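Local coordinates for protein DNA helicase RecQ (Deinococcus radiodurans, PDB 4Q48) that probably couples ATP hydrolysis to unwinding of duplex DNA, moving 3' to 5', here represented by the helicase, zinc-binding and RQC parts of its catalytic core, at residues T182-T187 with A366-A371; S205-P210 with G319-T324. All blocks are in the same frame, centred on the assembly; numbering follows the deposited sequence.

Contact 1: T182-T187 with A366-A371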
loop_
_atom_site.group_PDB
_atom_site.type_symbol
_atom_site.label_atom_id
_atom_site.label_comp_id
_atom_site.label_asym_id
_atom_site.label_seq_id
_atom_site.Cartn_x
_atom_site.Cartn_y
_atom_site.Cartn_z
ATOM N N THR A 182 0.338 -2.894 -2.643
ATOM C CA THR A 182 0.458 -2.554 -1.240
ATOM C C THR A 182 1.918 -2.781 -0.891
ATOM O O THR A 182 2.378 -3.917 -0.718
ATOM C CB THR A 182 -0.456 -3.398 -0.344
ATOM O OG1 THR A 182 0.275 -4.532 0.164
ATOM C CG2 THR A 182 -1.699 -3.854 -1.134
ATOM N N ALA A 183 2.611 -1.677 -0.667
ATOM C CA ALA A 183 4.064 -1.683 -0.578
ATOM C C ALA A 183 4.592 -1.387 0.826
ATOM O O ALA A 183 5.608 -0.699 0.979
ATOM C CB ALA A 183 4.641 -0.689 -1.590
ATOM N N ASP A 184 3.884 -1.886 1.840
ATOM C CA ASP A 184 4.375 -1.880 3.223
ATOM C C ASP A 184 5.866 -2.288 3.304
ATOM O O ASP A 184 6.308 -3.226 2.641
ATOM C CB ASP A 184 3.497 -2.789 4.086
ATOM C CG ASP A 184 3.582 -2.458 5.560
ATOM O OD1 ASP A 184 4.476 -1.687 5.942
ATOM O OD2 ASP A 184 2.745 -2.956 6.341
ATOM N N GLU A 185 6.635 -1.545 4.096
ATOM C CA GLU A 185 8.094 -1.578 4.060
ATOM C C GLU A 185 8.663 -2.884 4.600
ATOM O O GLU A 185 9.610 -3.429 4.036
ATOM C CB GLU A 185 8.614 -0.393 4.877
ATOM C CG GLU A 185 10.107 -0.239 5.067
ATOM C CD GLU A 185 10.416 0.781 6.177
ATOM O OE1 GLU A 185 9.565 1.673 6.442
ATOM O OE2 GLU A 185 11.505 0.697 6.793
ATOM N N ARG A 186 8.074 -3.391 5.676
ATOM C CA ARG A 186 8.228 -4.788 6.102
ATOM C C ARG A 186 7.715 -5.844 5.131
ATOM O O ARG A 186 8.154 -6.997 5.165
ATOM C CB ARG A 186 7.581 -4.980 7.475
ATOM C CG ARG A 186 8.528 -4.558 8.590
ATOM C CD ARG A 186 7.870 -4.539 9.949
ATOM N NE ARG A 186 6.662 -3.729 9.895
ATOM C CZ ARG A 186 5.934 -3.398 10.953
ATOM N NH1 ARG A 186 6.295 -3.806 12.162
ATOM N NH2 ARG A 186 4.853 -2.646 10.796
ATOM N N THR A 187 6.751 -5.464 4.308
ATOM C CA THR A 187 6.208 -6.368 3.302
ATOM C C THR A 187 7.074 -6.408 2.039
ATOM O O THR A 187 7.319 -7.481 1.490
ATOM C CB THR A 187 4.778 -5.969 2.929
ATOM O OG1 THR A 187 4.031 -5.724 4.130
ATOM C CG2 THR A 187 4.121 -7.076 2.116
ATOM N N ALA A 366 -1.633 -3.326 14.927
ATOM C CA ALA A 366 -1.122 -2.269 15.775
ATOM C C ALA A 366 -0.164 -1.342 15.021
ATOM O O ALA A 366 -0.085 -0.145 15.323
ATOM C CB ALA A 366 -0.424 -2.860 17.004
ATOM N N SER A 367 0.608 -1.888 14.086
ATOM C CA SER A 367 1.464 -1.019 13.300
ATOM C C SER A 367 0.647 -0.383 12.175
ATOM O O SER A 367 0.949 0.742 11.763
ATOM C CB SER A 367 2.663 -1.758 12.733
ATOM O OG SER A 367 2.231 -2.829 11.951
ATOM N N LYS A 368 -0.372 -1.093 11.676
ATOM C CA LYS A 368 -1.265 -0.507 10.676
ATOM C C LYS A 368 -1.782 0.797 11.208
ATOM O O LYS A 368 -1.710 1.819 10.531
ATOM C CB LYS A 368 -2.451 -1.416 10.344
ATOM C CG LYS A 368 -2.155 -2.615 9.463
ATOM C CD LYS A 368 -1.187 -2.283 8.325
ATOM C CE LYS A 368 -0.967 -3.487 7.393
ATOM N NZ LYS A 368 -0.084 -3.170 6.226
ATOM N N LEU A 369 -2.265 0.745 12.448
ATOM C CA LEU A 369 -2.821 1.894 13.145
ATOM C C LEU A 369 -1.756 2.950 13.426
ATOM O O LEU A 369 -2.027 4.141 13.338
ATOM C CB LEU A 369 -3.477 1.458 14.453
ATOM C CG LEU A 369 -3.911 2.635 15.326
ATOM C CD1 LEU A 369 -5.030 3.384 14.619
ATOM C CD2 LEU A 369 -4.298 2.214 16.715
ATOM N N ASP A 370 -0.554 2.513 13.799
ATOM C CA ASP A 370 0.530 3.449 14.095
ATOM C C ASP A 370 0.912 4.212 12.835
ATOM O O ASP A 370 1.185 5.416 12.871
ATOM C CB ASP A 370 1.753 2.727 14.657
ATOM C CG ASP A 370 2.927 3.678 14.912
ATOM O OD1 ASP A 370 2.941 4.434 15.938
ATOM O OD2 ASP A 370 3.837 3.680 14.042
ATOM N N ALA A 371 0.933 3.493 11.723
ATOM C CA ALA A 371 1.222 4.101 10.466
ATOM C C ALA A 371 0.171 5.173 10.205
ATOM O O ALA A 371 0.512 6.338 9.944
ATOM C CB ALA A 371 1.224 3.083 9.385
#
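Asp184 and Lys368 make the central link here, a salt bridge with NZ of Lys368 2.8 Å from OD2 of Asp184. The ammonium comes to the anti side of the carboxylate and stands 34° out of its plane, and the two side chains pass each other at a slant. Asp184 reaches out with CG anti to the backbone N (chi1 -158°), while the lysine chain kinks at chi2 and then runs extended to its end. OD1, the other carboxylate oxygen, takes a weak bond from Glu185 N at 2.8 Å.

Beside this pair, NH2 of Arg186 lies 2.9 Å from OG of Ser367, approaching obliquely to the guanidinium, and the serine hydroxyl itself bonds to Val364 O in its own helix. The cationic groups have anchors further out. Lys368 NZ also bridges to Glu318 and bonds to the Tyr389 hydroxyl; Arg186 pairs through NH1 with Asp486 of the RQC region and makes a cation-pi contact with Trp153, in what by sequence is the aromatic-rich loop of RecQ helicases.

In the fold, 182-187 runs from motif III of the first RecA-like domain, judging by sequence, into helix 185-194, and 366-371 belongs to a long helix in the zinc-binding region. NH2 of Arg186 and NZ of Lys368 are 6.7 Å apart, but each cation has an acid beside it, which should offset their repulsion. Between these two segments 133 Å² is buried, and their contact is polar, held by charge pairing, a chemistry consistent with domains that can shift against each other.

Contact 2: S205-P210 with G319-T324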
loop_
_atom_site.group_PDB
_atom_site.type_symbol
_atom_site.label_atom_id
_atom_site.label_comp_id
_atom_site.label_asym_id
_atom_site.label_seq_id
_atom_site.Cartn_x
_atom_site.Cartn_y
_atom_site.Cartn_z
ATOM N N SER A 205 6.426 2.804 -9.398
ATOM C CA SER A 205 5.763 3.789 -10.247
ATOM C C SER A 205 4.990 4.704 -9.310
ATOM O O SER A 205 4.631 4.291 -8.202
ATOM C CB SER A 205 4.853 3.126 -11.281
ATOM O OG SER A 205 3.818 4.001 -11.721
ATOM N N SER A 206 4.668 5.918 -9.749
ATOM C CA SER A 206 4.081 6.843 -8.798
ATOM C C SER A 206 2.683 6.441 -8.347
ATOM O O SER A 206 1.846 6.013 -9.144
ATOM C CB SER A 206 4.038 8.238 -9.383
ATOM O OG SER A 206 3.667 9.154 -8.390
ATOM N N PHE A 207 2.473 6.566 -7.038
ATOM C CA PHE A 207 1.170 6.401 -6.396
ATOM C C PHE A 207 0.454 7.755 -6.304
ATOM O O PHE A 207 -0.732 7.842 -5.989
ATOM C CB PHE A 207 1.339 5.799 -5.015
ATOM C CG PHE A 207 1.686 4.348 -5.034
ATOM C CD1 PHE A 207 3.000 3.937 -5.293
ATOM C CD2 PHE A 207 0.710 3.376 -4.789
ATOM C CE1 PHE A 207 3.334 2.585 -5.305
ATOM C CE2 PHE A 207 1.048 2.015 -4.807
ATOM C CZ PHE A 207 2.362 1.626 -5.061
ATOM N N ASP A 208 1.197 8.813 -6.584
ATOM C CA ASP A 208 0.670 10.121 -6.376
ATOM C C ASP A 208 -0.569 10.356 -7.242
ATOM O O ASP A 208 -0.716 9.814 -8.338
ATOM C CB ASP A 208 1.718 11.191 -6.657
ATOM C CG ASP A 208 1.280 12.559 -6.173
ATOM O OD1 ASP A 208 0.326 12.617 -5.357
ATOM O OD2 ASP A 208 1.885 13.560 -6.610
ATOM N N ARG A 209 -1.499 11.111 -6.676
ATOM C CA ARG A 209 -2.656 11.567 -7.397
ATOM C C ARG A 209 -2.741 13.076 -7.190
ATOM O O ARG A 209 -3.521 13.559 -6.400
ATOM C CB ARG A 209 -3.915 10.840 -6.918
ATOM C CG ARG A 209 -3.828 9.308 -7.016
ATOM C CD ARG A 209 -4.147 8.794 -8.423
ATOM N NE ARG A 209 -5.311 9.409 -9.064
ATOM C CZ ARG A 209 -6.573 9.069 -8.808
ATOM N NH1 ARG A 209 -6.858 8.096 -7.946
ATOM N NH2 ARG A 209 -7.560 9.679 -9.437
ATOM N N PRO A 210 -1.902 13.828 -7.897
ATOM C CA PRO A 210 -1.726 15.274 -7.699
ATOM C C PRO A 210 -3.026 16.110 -7.632
ATOM O O PRO A 210 -3.064 17.162 -6.969
ATOM C CB PRO A 210 -0.905 15.676 -8.924
ATOM C CG PRO A 210 -0.145 14.423 -9.266
ATOM C CD PRO A 210 -1.095 13.315 -9.019
ATOM N N GLY A 319 -6.197 0.941 2.818
ATOM C CA GLY A 319 -7.604 1.231 2.639
ATOM C C GLY A 319 -7.881 2.698 2.389
ATOM O O GLY A 319 -8.689 3.050 1.533
ATOM N N TYR A 320 -7.200 3.550 3.142
ATOM C CA TYR A 320 -7.357 4.987 3.008
ATOM C C TYR A 320 -6.964 5.418 1.595
ATOM O O TYR A 320 -7.665 6.204 0.943
ATOM C CB TYR A 320 -6.537 5.713 4.081
ATOM C CG TYR A 320 -6.535 7.210 3.934
ATOM C CD1 TYR A 320 -7.621 7.978 4.322
ATOM C CD2 TYR A 320 -5.451 7.856 3.361
ATOM C CE1 TYR A 320 -7.612 9.361 4.160
ATOM C CE2 TYR A 320 -5.434 9.221 3.200
ATOM C CZ TYR A 320 -6.513 9.977 3.598
ATOM O OH TYR A 320 -6.464 11.351 3.427
ATOM N N TYR A 321 -5.852 4.896 1.110
ATOM C CA TYR A 321 -5.404 5.234 -0.235
ATOM C C TYR A 321 -6.372 4.727 -1.320
ATOM O O TYR A 321 -6.639 5.420 -2.310
ATOM C CB TYR A 321 -4.010 4.667 -0.481
ATOM C CG TYR A 321 -3.493 4.996 -1.832
ATOM C CD1 TYR A 321 -2.874 6.221 -2.078
ATOM C CD2 TYR A 321 -3.665 4.115 -2.889
ATOM C CE1 TYR A 321 -2.398 6.537 -3.342
ATOM C CE2 TYR A 321 -3.213 4.425 -4.152
ATOM C CZ TYR A 321 -2.578 5.626 -4.371
ATOM O OH TYR A 321 -2.124 5.895 -5.630
ATOM N N GLN A 322 -6.911 3.525 -1.148
ATOM C CA GLN A 322 -7.792 3.015 -2.183
ATOM C C GLN A 322 -9.085 3.827 -2.115
ATOM O O GLN A 322 -9.653 4.205 -3.144
ATOM C CB GLN A 322 -8.098 1.515 -2.031
ATOM C CG GLN A 322 -9.415 1.148 -2.738
ATOM C CD GLN A 322 -9.978 -0.235 -2.417
ATOM O OE1 GLN A 322 -10.035 -0.650 -1.252
ATOM N NE2 GLN A 322 -10.442 -0.936 -3.453
ATOM N N GLU A 323 -9.536 4.133 -0.904
ATOM C CA GLU A 323 -10.791 4.847 -0.778
ATOM C C GLU A 323 -10.698 6.294 -1.296
ATOM O O GLU A 323 -11.435 6.667 -2.182
ATOM C CB GLU A 323 -11.268 4.816 0.665
ATOM C CG GLU A 323 -11.930 3.527 1.036
ATOM C CD GLU A 323 -11.801 3.209 2.515
ATOM O OE1 GLU A 323 -11.707 4.165 3.318
ATOM O OE2 GLU A 323 -11.763 2.005 2.874
ATOM N N THR A 324 -9.774 7.091 -0.784
ATOM C CA THR A 324 -9.590 8.427 -1.309
ATOM C C THR A 324 -9.311 8.395 -2.816
ATOM O O THR A 324 -9.637 9.344 -3.544
ATOM C CB THR A 324 -8.425 9.171 -0.622
ATOM O OG1 THR A 324 -7.206 8.482 -0.893
ATOM C CG2 THR A 324 -8.626 9.280 0.869
#
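Phe207 turns its ring edge toward the face of the Tyr321 ring in an offset edge-to-face pair, centroids 5.9 Å apart and planes at 68°. Phe207 O sits at the edge of the tyrosine ring, in its plane, and Phe390 meets both rings from outside the pair. This is the linker between the two RecA-like domains of a superfamily 2 helicase core, packed against the helix that runs into motif VI by sequence. The Tyr321 hydroxyl donates to Phe207 O; the modelled length, 2.4 Å, is doubtful at this resolution. Chi1 of -179° swings the Tyr321 ring away from its own backbone N and out to the linker, and its OH also lies 4.1 Å from CG of Arg209. Were Tyr321 cut back to alanine, Phe207 O would probably lose its hydroxyl donor and a gap would open beside the phenylalanine edge. Ser206 OG accepts from Asp208 N at 3.1 Å, an ST turn that shapes the linker around Phe207. The Phe207 side chain is about 7 Å from that of Lys52, which binds ADP in another crystal structure of this protein; no nucleotide is bound here. Beyond the tyrosine, the Arg209 chain bends at chi2 and chi3, and its NH1 bonds to Gly325 O, just past the helix.

Overall arrangement
Both contacts are partly buried, neither deep core nor open surface, with centres 15 Å apart and nearest atoms about 5 Å apart. Contact 2 is nested in the chain loop that contact 1 closes. They hold different elements: contact 1 ties the first RecA-like domain to the zinc-binding region, whereas contact 2 ties the interdomain linker to the second RecA-like domain. Yet they have neighbours in common. Glu318, second acid to the lysine of contact 1, lies on helix 317-324 of contact 2, and helix 382-389 touches both through Tyr389 and Leu387. Charged groups bridge the domains in contact 1; aromatic rings and a backbone carbonyl do the work near the nucleotide site in contact 2.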